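Local coordinates for protein GMP reductase (Trypanosoma brucei brucei, PDB 6JIG) that probably catalyses the NADPH-dependent deamination of GMP to IMP and binds guanine nucleotides in its paired CBS domains as well as in its barrel, at residues A94-I104 and L203-K214; L141-L150 and L162-V171. The protein carries 1 engineered substitution. All coordinates share one frame; numbering follows the deposited sequence.

Interaction 1: A94-I104 and L203-K214; sequences AQSFLIESPRI and LLYLVTLSDVVK. With 5GP (guanosine-5'-monophosphate), chain C.
Ile99 and Leu206 pair through their backbones, and a bound GMP lies against both side chains. Ile99 N donates to Leu206 O at 2.9 Å. The return bond from Leu206 N to Ile99 O is longer. A water adds a bridge: it donates to Phe97 O and Asp211 OD2 and accepts from Thr208 N.

Apolar side chains fill the rest of the contact. Leu98 CD1 sits over one face of the Tyr205 ring, 4.1 Å from its centroid and 8° off the normal, a CH-pi contact. Glu100 CG meets the edge of that ring near CE1, the two side chains running the same way. The other Leu98 methyl, CD2, touches Val207 CG2 at 3.6 Å. Pro102 CB packs on Leu206 CB. At the far end, Pro102 CG and Ile104 CG2 both pack on Leu203 CD2.

The nucleotide bonds to both segments. Asp211 OD2 accepts from GMP O2' at 2.5 Å, a very short bond, and OD1 lies 2.7 Å from O3'. Thr208 OG1, at the N-cap of the following helix, accepts from Asp211 N at 3.3 Å. It also gives a weak bond to Asp211 OD2, which with the water probably helps steady this carboxylate. Ser210 OG donates to phosphate O1P at 2.8 Å, while Arg103 N donates to base O6 at 2.9 Å. Ile99 CG2 lies by N7 and Leu206 CD2 by N2, and so both border the purine. This is a nucleotide site of the CBS pair, distinct from the barrel site.

Arg93 also bonds the nucleotide, and Arg68 holds Gln95 OE1. Strand 193-197 flanks strand 203-208 on the side away from Ile99. Leu203 and Leu206 also touch strand 129-133, and Phe97 and Val212 meet helix 179-189.

Interaction 2: L141-L150 and L162-V171; sequences LLGIITRHDL and LMTPVDKMVV
Met169 reaches Gly143 and Ile144 from the turn that follows strand 164-165. Its CB points toward strand 141-146, and CG lies 4.1 Å from Ile144 CG2. SD rests 3.6 Å from Gly143 CA, against backbone that carries no side chain. A bend at the last torsion (chi3 62°) then brings CE to Ile144 CB at 3.6 Å. Ile144 CG2 and CD1 border the same methyl.

The strands pair antiparallel. Ile144 N donates to Thr164 O, and Thr164 N returns a bond to Ile144 O, each at 2.9 Å. Val166 N donates to Leu142 O. Leu142 and Gly143 form a classic beta bulge opposite Val132 on the neighbouring strand. Met163 CE approaches Leu142 O at 3.4 Å.

Further along, Ile145 CD1 packs on Leu162 CB, and Leu150 CD2 meets Leu162 CD1 at 3.7 Å. Leu150 also packs on helix 111-118. Asp149 OD2 takes a bond from Thr146 N and another from a water, which also donates to Ile144 O and accepts from Thr164 OG1.

The side chain of Ile144 stays about 7 Å from the bound GMP. The contact is held by backbone bonds, the bridging water and branched and sulfur-bearing side chains, with no salt bridge between the segments. Its chemistry implies backbone pairing and apolar packing of short strand 164-165 on strand 141-146.

How the interactions relate
From the N terminus, the chain leaves helix 81-93 and enters 94-104, the first half of interaction 1. It then runs through helix 111-118 and strand 129-133 to 141-150. Interaction 2 closes a short loop when 162-171 returns, with 11 residues between its segments. Helix 179-189 and strand 193-197 follow before 203-214 closes the much longer loop of interaction 1. The short loop therefore lies wholly within the long one, and the two do not cross. Interaction 1 joins the chain just after helix 81-93 to strand 203-208 and the start of helix 209-216, whereas interaction 2 completes an edge of the four-stranded CBS sheet. Their centres lie 15 Å apart, and strand 129-133 touches both.

Interaction 1: A94-I104 and L203-K214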
loop_
_atom_site.group_PDB
_atom_site.type_symbol
_atom_site.label_atom_id
_atom_site.label_comp_id
_atom_site.label_asym_id
_atom_site.label_seq_id
_atom_site.Cartn_x
_atom_site.Cartn_y
_atom_site.Cartn_z
ATOM N N ALA A 94 34.740 35.182 -5.287
ATOM C CA ALA A 94 34.900 33.952 -6.055
ATOM C C ALA A 94 35.796 34.153 -7.274
ATOM O O ALA A 94 36.585 33.267 -7.626
ATOM C CB ALA A 94 33.535 33.427 -6.491
ATOM N N GLN A 95 35.664 35.292 -7.950
ATOM C CA GLN A 95 36.502 35.621 -9.094
ATOM C C GLN A 95 36.457 37.127 -9.302
ATOM O O GLN A 95 35.571 37.813 -8.795
ATOM C CB GLN A 95 36.050 34.882 -10.359
ATOM C CG GLN A 95 34.608 35.150 -10.746
ATOM C CD GLN A 95 34.082 34.097 -11.690
ATOM O OE1 GLN A 95 33.871 32.941 -11.294
ATOM N NE2 GLN A 95 33.902 34.471 -12.950
ATOM N N SER A 96 37.428 37.633 -10.059
ATOM C CA SER A 96 37.525 39.066 -10.310
ATOM C C SER A 96 38.456 39.270 -11.499
ATOM O O SER A 96 39.051 38.323 -12.003
ATOM C CB SER A 96 38.040 39.814 -9.074
ATOM O OG SER A 96 37.836 41.209 -9.207
ATOM N N PHE A 97 38.576 40.513 -11.952
ATOM C CA PHE A 97 39.642 40.827 -12.905
ATOM C C PHE A 97 40.828 41.338 -12.095
ATOM O O PHE A 97 41.846 40.652 -11.967
ATOM C CB PHE A 97 39.189 41.825 -13.968
ATOM C CG PHE A 97 40.276 42.161 -14.954
ATOM C CD1 PHE A 97 40.909 41.154 -15.664
ATOM C CD2 PHE A 97 40.690 43.469 -15.142
ATOM C CE1 PHE A 97 41.938 41.442 -16.567
ATOM C CE2 PHE A 97 41.711 43.764 -16.045
ATOM C CZ PHE A 97 42.330 42.743 -16.757
ATOM N N LEU A 98 40.689 42.520 -11.507
ATOM C CA LEU A 98 41.661 43.029 -10.545
ATOM C C LEU A 98 41.217 42.603 -9.152
ATOM O O LEU A 98 40.163 43.033 -8.671
ATOM C CB LEU A 98 41.773 44.549 -10.630
ATOM C CG LEU A 98 42.202 45.182 -11.956
ATOM C CD1 LEU A 98 42.388 46.684 -11.755
ATOM C CD2 LEU A 98 43.476 44.567 -12.468
ATOM N N ILE A 99 42.005 41.749 -8.507
ATOM C CA ILE A 99 41.703 41.339 -7.138
ATOM C C ILE A 99 42.140 42.450 -6.196
ATOM O O ILE A 99 43.333 42.769 -6.106
ATOM C CB ILE A 99 42.390 40.014 -6.784
ATOM C CG1 ILE A 99 41.996 38.925 -7.779
ATOM C CG2 ILE A 99 42.033 39.599 -5.363
ATOM C CD1 ILE A 99 42.915 37.704 -7.743
ATOM N N GLU A 100 41.179 43.042 -5.490
ATOM C CA GLU A 100 41.506 44.041 -4.490
ATOM C C GLU A 100 41.894 43.350 -3.192
ATOM O O GLU A 100 41.411 42.258 -2.879
ATOM C CB GLU A 100 40.330 44.993 -4.261
ATOM C CG GLU A 100 39.998 45.870 -5.466
ATOM C CD GLU A 100 39.038 47.012 -5.129
ATOM O OE1 GLU A 100 38.556 47.076 -3.975
ATOM O OE2 GLU A 100 38.764 47.843 -6.023
ATOM N N SER A 101 42.793 43.988 -2.448
ATOM C CA SER A 101 43.304 43.464 -1.187
ATOM C C SER A 101 43.674 41.977 -1.269
ATOM O O SER A 101 43.176 41.166 -0.480
ATOM C CB SER A 101 42.301 43.704 -0.070
ATOM O OG SER A 101 41.911 45.064 -0.048
ATOM N N PRO A 102 44.535 41.593 -2.210
ATOM C CA PRO A 102 44.909 40.178 -2.316
ATOM C C PRO A 102 45.549 39.702 -1.019
ATOM O O PRO A 102 46.154 40.479 -0.271
ATOM C CB PRO A 102 45.900 40.155 -3.489
ATOM C CG PRO A 102 46.473 41.527 -3.520
ATOM C CD PRO A 102 45.370 42.455 -3.068
ATOM N N ARG A 103 45.372 38.415 -0.735
ATOM C CA ARG A 103 45.880 37.854 0.510
ATOM C C ARG A 103 47.404 37.813 0.495
ATOM O O ARG A 103 48.028 37.474 -0.520
ATOM C CB ARG A 103 45.314 36.448 0.739
ATOM C CG ARG A 103 43.777 36.361 0.705
ATOM C CD ARG A 103 43.146 37.287 1.751
ATOM N NE ARG A 103 43.402 36.807 3.104
ATOM C CZ ARG A 103 43.123 37.483 4.210
ATOM N NH1 ARG A 103 42.559 38.684 4.142
ATOM N NH2 ARG A 103 43.401 36.947 5.394
ATOM N N ILE A 104 48.005 38.154 1.638
ATOM C CA ILE A 104 49.452 38.295 1.735
ATOM C C ILE A 104 49.972 37.466 2.901
ATOM O O ILE A 104 49.216 36.955 3.724
ATOM C CB ILE A 104 49.893 39.772 1.880
ATOM C CG1 ILE A 104 49.076 40.509 2.938
ATOM C CG2 ILE A 104 49.757 40.490 0.565
ATOM C CD1 ILE A 104 49.552 40.334 4.338
ATOM N N LEU A 203 52.030 46.624 -2.978
ATOM C CA LEU A 203 51.061 45.763 -3.649
ATOM C C LEU A 203 49.701 46.451 -3.723
ATOM O O LEU A 203 49.146 46.847 -2.695
ATOM C CB LEU A 203 50.950 44.442 -2.898
ATOM C CG LEU A 203 49.908 43.451 -3.405
ATOM C CD1 LEU A 203 50.257 42.985 -4.812
ATOM C CD2 LEU A 203 49.846 42.287 -2.445
ATOM N N LEU A 204 49.157 46.589 -4.937
ATOM C CA LEU A 204 47.841 47.197 -5.134
ATOM C C LEU A 204 46.773 46.195 -5.550
ATOM O O LEU A 204 45.704 46.135 -4.925
ATOM C CB LEU A 204 47.924 48.320 -6.178
ATOM C CG LEU A 204 48.917 49.445 -5.880
ATOM C CD1 LEU A 204 48.946 50.417 -7.044
ATOM C CD2 LEU A 204 48.537 50.146 -4.586
ATOM N N TYR A 205 47.022 45.407 -6.597
ATOM C CA TYR A 205 46.076 44.391 -7.055
ATOM C C TYR A 205 46.837 43.128 -7.420
ATOM O O TYR A 205 48.073 43.104 -7.465
ATOM C CB TYR A 205 45.266 44.850 -8.281
ATOM C CG TYR A 205 44.544 46.163 -8.113
ATOM C CD1 TYR A 205 43.325 46.233 -7.443
ATOM C CD2 TYR A 205 45.075 47.333 -8.631
ATOM C CE1 TYR A 205 42.668 47.449 -7.282
ATOM C CE2 TYR A 205 44.427 48.541 -8.485
ATOM C CZ TYR A 205 43.227 48.599 -7.808
ATOM O OH TYR A 205 42.597 49.818 -7.663
ATOM N N LEU A 206 46.076 42.077 -7.721
ATOM C CA LEU A 206 46.610 40.861 -8.310
ATOM C C LEU A 206 45.707 40.437 -9.456
ATOM O O LEU A 206 44.477 40.496 -9.336
ATOM C CB LEU A 206 46.715 39.742 -7.266
ATOM C CG LEU A 206 47.064 38.364 -7.827
ATOM C CD1 LEU A 206 48.521 38.382 -8.332
ATOM C CD2 LEU A 206 46.838 37.277 -6.768
ATOM N N VAL A 207 46.313 40.028 -10.571
ATOM C CA VAL A 207 45.590 39.397 -11.670
ATOM C C VAL A 207 46.108 37.972 -11.814
ATOM O O VAL A 207 47.323 37.754 -11.875
ATOM C CB VAL A 207 45.746 40.173 -12.989
ATOM C CG1 VAL A 207 44.769 39.632 -14.034
ATOM C CG2 VAL A 207 45.531 41.668 -12.761
ATOM N N THR A 208 45.191 37.006 -11.857
ATOM C CA THR A 208 45.552 35.599 -11.944
ATOM C C THR A 208 45.129 35.009 -13.281
ATOM O O THR A 208 44.139 35.431 -13.890
ATOM C CB THR A 208 44.908 34.776 -10.820
ATOM O OG1 THR A 208 43.506 34.656 -11.071
ATOM C CG2 THR A 208 45.110 35.444 -9.494
ATOM N N LEU A 209 45.888 34.004 -13.713
ATOM C CA LEU A 209 45.577 33.305 -14.951
ATOM C C LEU A 209 44.184 32.692 -14.903
ATOM O O LEU A 209 43.465 32.695 -15.910
ATOM C CB LEU A 209 46.633 32.233 -15.211
ATOM C CG LEU A 209 46.407 31.223 -16.325
ATOM C CD1 LEU A 209 46.315 31.930 -17.671
ATOM C CD2 LEU A 209 47.527 30.203 -16.325
ATOM N N SER A 210 43.787 32.159 -13.738
ATOM C CA SER A 210 42.458 31.556 -13.612
ATOM C C SER A 210 41.370 32.541 -14.005
ATOM O O SER A 210 40.423 32.189 -14.714
ATOM C CB SER A 210 42.222 31.073 -12.175
ATOM O OG SER A 210 43.134 30.054 -11.818
ATOM N N ASP A 211 41.481 33.777 -13.524
ATOM C CA ASP A 211 40.489 34.799 -13.835
ATOM C C ASP A 211 40.561 35.207 -15.298
ATOM O O ASP A 211 39.530 35.434 -15.937
ATOM C CB ASP A 211 40.702 36.014 -12.939
ATOM C CG ASP A 211 40.276 35.771 -11.512
ATOM O OD1 ASP A 211 39.250 35.092 -11.302
ATOM O OD2 ASP A 211 40.951 36.274 -10.590
ATOM N N VAL A 212 41.774 35.318 -15.840
ATOM C CA VAL A 212 41.937 35.689 -17.243
ATOM C C VAL A 212 41.315 34.635 -18.145
ATOM O O VAL A 212 40.595 34.955 -19.099
ATOM C CB VAL A 212 43.429 35.903 -17.568
ATOM C CG1 VAL A 212 43.638 36.006 -19.070
ATOM C CG2 VAL A 212 43.954 37.152 -16.856
ATOM N N VAL A 213 41.577 33.360 -17.855
ATOM C CA VAL A 213 40.996 32.286 -18.661
ATOM C C VAL A 213 39.474 32.372 -18.652
ATOM O O VAL A 213 38.826 32.260 -19.698
ATOM C CB VAL A 213 41.494 30.919 -18.158
ATOM C CG1 VAL A 213 40.603 29.790 -18.669
ATOM C CG2 VAL A 213 42.928 30.703 -18.589
ATOM N N LYS A 214 38.881 32.588 -17.478
ATOM C CA LYS A 214 37.426 32.699 -17.391
ATOM C C LYS A 214 36.905 33.859 -18.237
ATOM O O LYS A 214 35.906 33.718 -18.951
ATOM C CB LYS A 214 36.996 32.872 -15.934
ATOM C CG LYS A 214 37.078 31.612 -15.088
ATOM C CD LYS A 214 36.689 31.913 -13.645
ATOM C CE LYS A 214 36.826 30.681 -12.748
ATOM N NZ LYS A 214 37.176 31.093 -11.348
HETATM P P 5GP C . 43.770 29.851 -7.977
HETATM O O1P 5GP C . 44.355 29.634 -9.353
HETATM O O2P 5GP C . 44.436 30.951 -7.175
HETATM O O3P 5GP C . 43.284 28.620 -7.237
HETATM O "O5'" 5GP C . 42.415 30.618 -8.256
HETATM C "C5'" 5GP C . 42.286 31.928 -7.755
HETATM C "C4'" 5GP C . 40.856 32.356 -7.692
HETATM O "O4'" 5GP C . 40.624 32.907 -6.361
HETATM C "C3'" 5GP C . 40.548 33.472 -8.686
HETATM O "O3'" 5GP C . 39.213 33.362 -9.180
HETATM C "C2'" 5GP C . 40.724 34.724 -7.833
HETATM O "O2'" 5GP C . 40.063 35.880 -8.298
HETATM C "C1'" 5GP C . 40.201 34.248 -6.477
HETATM N N9 5GP C . 40.745 35.035 -5.372
HETATM C C8 5GP C . 40.018 35.864 -4.606
HETATM N N7 5GP C . 40.825 36.483 -3.728
HETATM C C5 5GP C . 42.091 36.060 -3.966
HETATM C C6 5GP C . 43.312 36.362 -3.378
HETATM O O6 5GP C . 43.365 37.178 -2.435
HETATM N N1 5GP C . 44.424 35.772 -3.833
HETATM C C2 5GP C . 44.379 34.888 -4.842
HETATM N N2 5GP C . 45.543 34.324 -5.260
HETATM N N3 5GP C . 43.192 34.562 -5.440
HETATM C C4 5GP C . 42.040 35.145 -5.012
HETATM O O HOH W 1 42.589 38.120 -11.434
#

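Interaction 2: L141-L150 and L162-V171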
loop_
_atom_site.group_PDB
_atom_site.type_symbol
_atom_site.label_atom_id
_atom_site.label_comp_id
_atom_site.label_asym_id
_atom_site.label_seq_id
_atom_site.Cartn_x
_atom_site.Cartn_y
_atom_site.Cartn_z
ATOM N N LEU A 141 56.169 44.448 -2.114
ATOM C CA LEU A 141 56.131 43.091 -2.649
ATOM C C LEU A 141 57.527 42.477 -2.643
ATOM O O LEU A 141 58.450 43.010 -3.269
ATOM C CB LEU A 141 55.545 43.097 -4.058
ATOM C CG LEU A 141 55.350 41.729 -4.716
ATOM C CD1 LEU A 141 54.280 40.920 -3.974
ATOM C CD2 LEU A 141 54.986 41.888 -6.182
ATOM N N LEU A 142 57.677 41.345 -1.953
ATOM C CA LEU A 142 58.945 40.624 -1.928
ATOM C C LEU A 142 58.941 39.370 -2.785
ATOM O O LEU A 142 60.012 38.918 -3.208
ATOM C CB LEU A 142 59.312 40.232 -0.493
ATOM C CG LEU A 142 59.161 41.331 0.557
ATOM C CD1 LEU A 142 59.493 40.810 1.950
ATOM C CD2 LEU A 142 60.011 42.550 0.212
ATOM N N GLY A 143 57.773 38.795 -3.042
ATOM C CA GLY A 143 57.710 37.580 -3.825
ATOM C C GLY A 143 56.327 36.969 -3.735
ATOM O O GLY A 143 55.372 37.613 -3.300
ATOM N N ILE A 144 56.245 35.707 -4.132
ATOM C CA ILE A 144 54.963 35.024 -4.231
ATOM C C ILE A 144 55.147 33.568 -3.829
ATOM O O ILE A 144 56.179 32.953 -4.124
ATOM C CB ILE A 144 54.380 35.157 -5.656
ATOM C CG1 ILE A 144 52.928 34.669 -5.704
ATOM C CG2 ILE A 144 55.246 34.428 -6.674
ATOM C CD1 ILE A 144 52.277 34.874 -7.044
ATOM N N ILE A 145 54.148 33.016 -3.146
ATOM C CA ILE A 145 54.173 31.619 -2.736
ATOM C C ILE A 145 52.830 30.976 -3.066
ATOM O O ILE A 145 51.767 31.565 -2.830
ATOM C CB ILE A 145 54.530 31.482 -1.236
ATOM C CG1 ILE A 145 54.864 30.031 -0.879
ATOM C CG2 ILE A 145 53.441 32.062 -0.354
ATOM C CD1 ILE A 145 55.767 29.910 0.330
ATOM N N THR A 146 52.887 29.771 -3.625
ATOM C CA THR A 146 51.735 29.039 -4.133
ATOM C C THR A 146 51.616 27.695 -3.428
ATOM O O THR A 146 52.538 27.247 -2.741
ATOM C CB THR A 146 51.863 28.817 -5.642
ATOM O OG1 THR A 146 52.939 27.901 -5.884
ATOM C CG2 THR A 146 52.169 30.132 -6.345
ATOM N N ARG A 147 50.457 27.047 -3.605
ATOM C CA ARG A 147 50.278 25.700 -3.062
ATOM C C ARG A 147 51.341 24.758 -3.604
ATOM O O ARG A 147 51.839 23.886 -2.881
ATOM C CB ARG A 147 48.883 25.155 -3.397
ATOM C CG ARG A 147 47.782 25.612 -2.466
ATOM C CD ARG A 147 46.465 24.896 -2.756
ATOM N NE ARG A 147 45.450 25.214 -1.749
ATOM C CZ ARG A 147 44.704 26.314 -1.771
ATOM N NH1 ARG A 147 44.869 27.193 -2.752
ATOM N NH2 ARG A 147 43.799 26.540 -0.823
ATOM N N HIS A 148 51.700 24.926 -4.876
ATOM C CA HIS A 148 52.711 24.078 -5.497
ATOM C C HIS A 148 54.051 24.190 -4.777
ATOM O O HIS A 148 54.728 23.178 -4.560
ATOM C CB HIS A 148 52.848 24.448 -6.975
ATOM C CG HIS A 148 53.975 23.757 -7.679
ATOM N ND1 HIS A 148 55.233 24.312 -7.799
ATOM C CD2 HIS A 148 54.028 22.566 -8.321
ATOM C CE1 HIS A 148 56.014 23.486 -8.474
ATOM N NE2 HIS A 148 55.306 22.422 -8.807
ATOM N N ASP A 149 54.441 25.408 -4.380
ATOM C CA ASP A 149 55.720 25.607 -3.699
ATOM C C ASP A 149 55.771 24.971 -2.316
ATOM O O ASP A 149 56.868 24.797 -1.772
ATOM C CB ASP A 149 56.026 27.094 -3.541
ATOM C CG ASP A 149 55.966 27.844 -4.838
ATOM O OD1 ASP A 149 56.298 27.256 -5.889
ATOM O OD2 ASP A 149 55.590 29.035 -4.800
ATOM N N LEU A 150 54.626 24.662 -1.719
ATOM C CA LEU A 150 54.584 24.073 -0.389
ATOM C C LEU A 150 54.505 22.554 -0.405
ATOM O O LEU A 150 54.494 21.944 0.670
ATOM C CB LEU A 150 53.383 24.608 0.396
ATOM C CG LEU A 150 53.269 26.111 0.643
ATOM C CD1 LEU A 150 51.998 26.393 1.434
ATOM C CD2 LEU A 150 54.494 26.624 1.379
ATOM N N LEU A 162 60.892 29.329 0.406
ATOM C CA LEU A 162 60.121 28.603 -0.594
ATOM C C LEU A 162 59.549 29.497 -1.689
ATOM O O LEU A 162 59.077 28.975 -2.709
ATOM C CB LEU A 162 58.971 27.847 0.079
ATOM C CG LEU A 162 59.333 26.875 1.196
ATOM C CD1 LEU A 162 58.124 26.597 2.063
ATOM C CD2 LEU A 162 59.877 25.589 0.613
ATOM N N MET A 163 59.582 30.813 -1.505
ATOM C CA MET A 163 58.887 31.737 -2.386
ATOM C C MET A 163 59.666 31.974 -3.675
ATOM O O MET A 163 60.875 31.741 -3.759
ATOM C CB MET A 163 58.657 33.077 -1.683
ATOM C CG MET A 163 59.802 34.072 -1.843
ATOM S SD MET A 163 59.643 35.470 -0.719
ATOM C CE MET A 163 61.078 36.474 -1.138
ATOM N N THR A 164 58.945 32.430 -4.694
ATOM C CA THR A 164 59.581 33.044 -5.847
ATOM C C THR A 164 59.832 34.510 -5.527
ATOM O O THR A 164 58.887 35.219 -5.174
ATOM C CB THR A 164 58.714 32.926 -7.096
ATOM O OG1 THR A 164 58.428 31.551 -7.374
ATOM C CG2 THR A 164 59.423 33.534 -8.297
ATOM N N PRO A 165 61.067 34.999 -5.617
ATOM C CA PRO A 165 61.330 36.401 -5.284
ATOM C C PRO A 165 60.785 37.338 -6.353
ATOM O O PRO A 165 60.583 36.957 -7.511
ATOM C CB PRO A 165 62.859 36.464 -5.216
ATOM C CG PRO A 165 63.293 35.407 -6.183
ATOM C CD PRO A 165 62.291 34.293 -6.038
ATOM N N VAL A 166 60.565 38.589 -5.943
ATOM C CA VAL A 166 59.867 39.550 -6.798
ATOM C C VAL A 166 60.669 39.843 -8.061
ATOM O O VAL A 166 60.101 39.988 -9.151
ATOM C CB VAL A 166 59.543 40.837 -6.013
ATOM C CG1 VAL A 166 60.817 41.502 -5.490
ATOM C CG2 VAL A 166 58.739 41.797 -6.877
ATOM N N ASP A 167 62.001 39.911 -7.948
ATOM C CA ASP A 167 62.816 40.166 -9.131
ATOM C C ASP A 167 62.721 39.038 -10.152
ATOM O O ASP A 167 63.151 39.217 -11.298
ATOM C CB ASP A 167 64.277 40.408 -8.727
ATOM C CG ASP A 167 65.063 39.119 -8.536
ATOM O OD1 ASP A 167 64.514 38.155 -7.962
ATOM O OD2 ASP A 167 66.243 39.071 -8.955
ATOM N N LYS A 168 62.159 37.893 -9.772
ATOM C CA LYS A 168 61.877 36.811 -10.703
ATOM C C LYS A 168 60.407 36.770 -11.126
ATOM O O LYS A 168 60.003 35.857 -11.855
ATOM C CB LYS A 168 62.283 35.471 -10.084
ATOM N N MET A 169 59.604 37.737 -10.694
ATOM C CA MET A 169 58.187 37.793 -11.020
ATOM C C MET A 169 57.934 38.735 -12.195
ATOM O O MET A 169 58.760 39.589 -12.530
ATOM C CB MET A 169 57.375 38.249 -9.805
ATOM C CG MET A 169 57.446 37.305 -8.615
ATOM S SD MET A 169 56.485 37.899 -7.217
ATOM C CE MET A 169 54.845 37.901 -7.950
ATOM N N VAL A 170 56.772 38.562 -12.822
ATOM C CA VAL A 170 56.249 39.521 -13.791
ATOM C C VAL A 170 55.304 40.453 -13.047
ATOM O O VAL A 170 54.293 40.011 -12.484
ATOM C CB VAL A 170 55.540 38.811 -14.954
ATOM C CG1 VAL A 170 54.947 39.820 -15.934
ATOM C CG2 VAL A 170 56.510 37.888 -15.668
ATOM N N VAL A 171 55.650 41.739 -13.010
ATOM C CA VAL A 171 54.943 42.725 -12.207
ATOM C C VAL A 171 54.588 43.908 -13.098
ATOM O O VAL A 171 55.304 44.225 -14.051
ATOM C CB VAL A 171 55.792 43.165 -10.995
ATOM C CG1 VAL A 171 55.021 44.107 -10.105
ATOM C CG2 VAL A 171 56.240 41.941 -10.195
HETATM O O HOH W 2 56.024 30.850 -6.452
#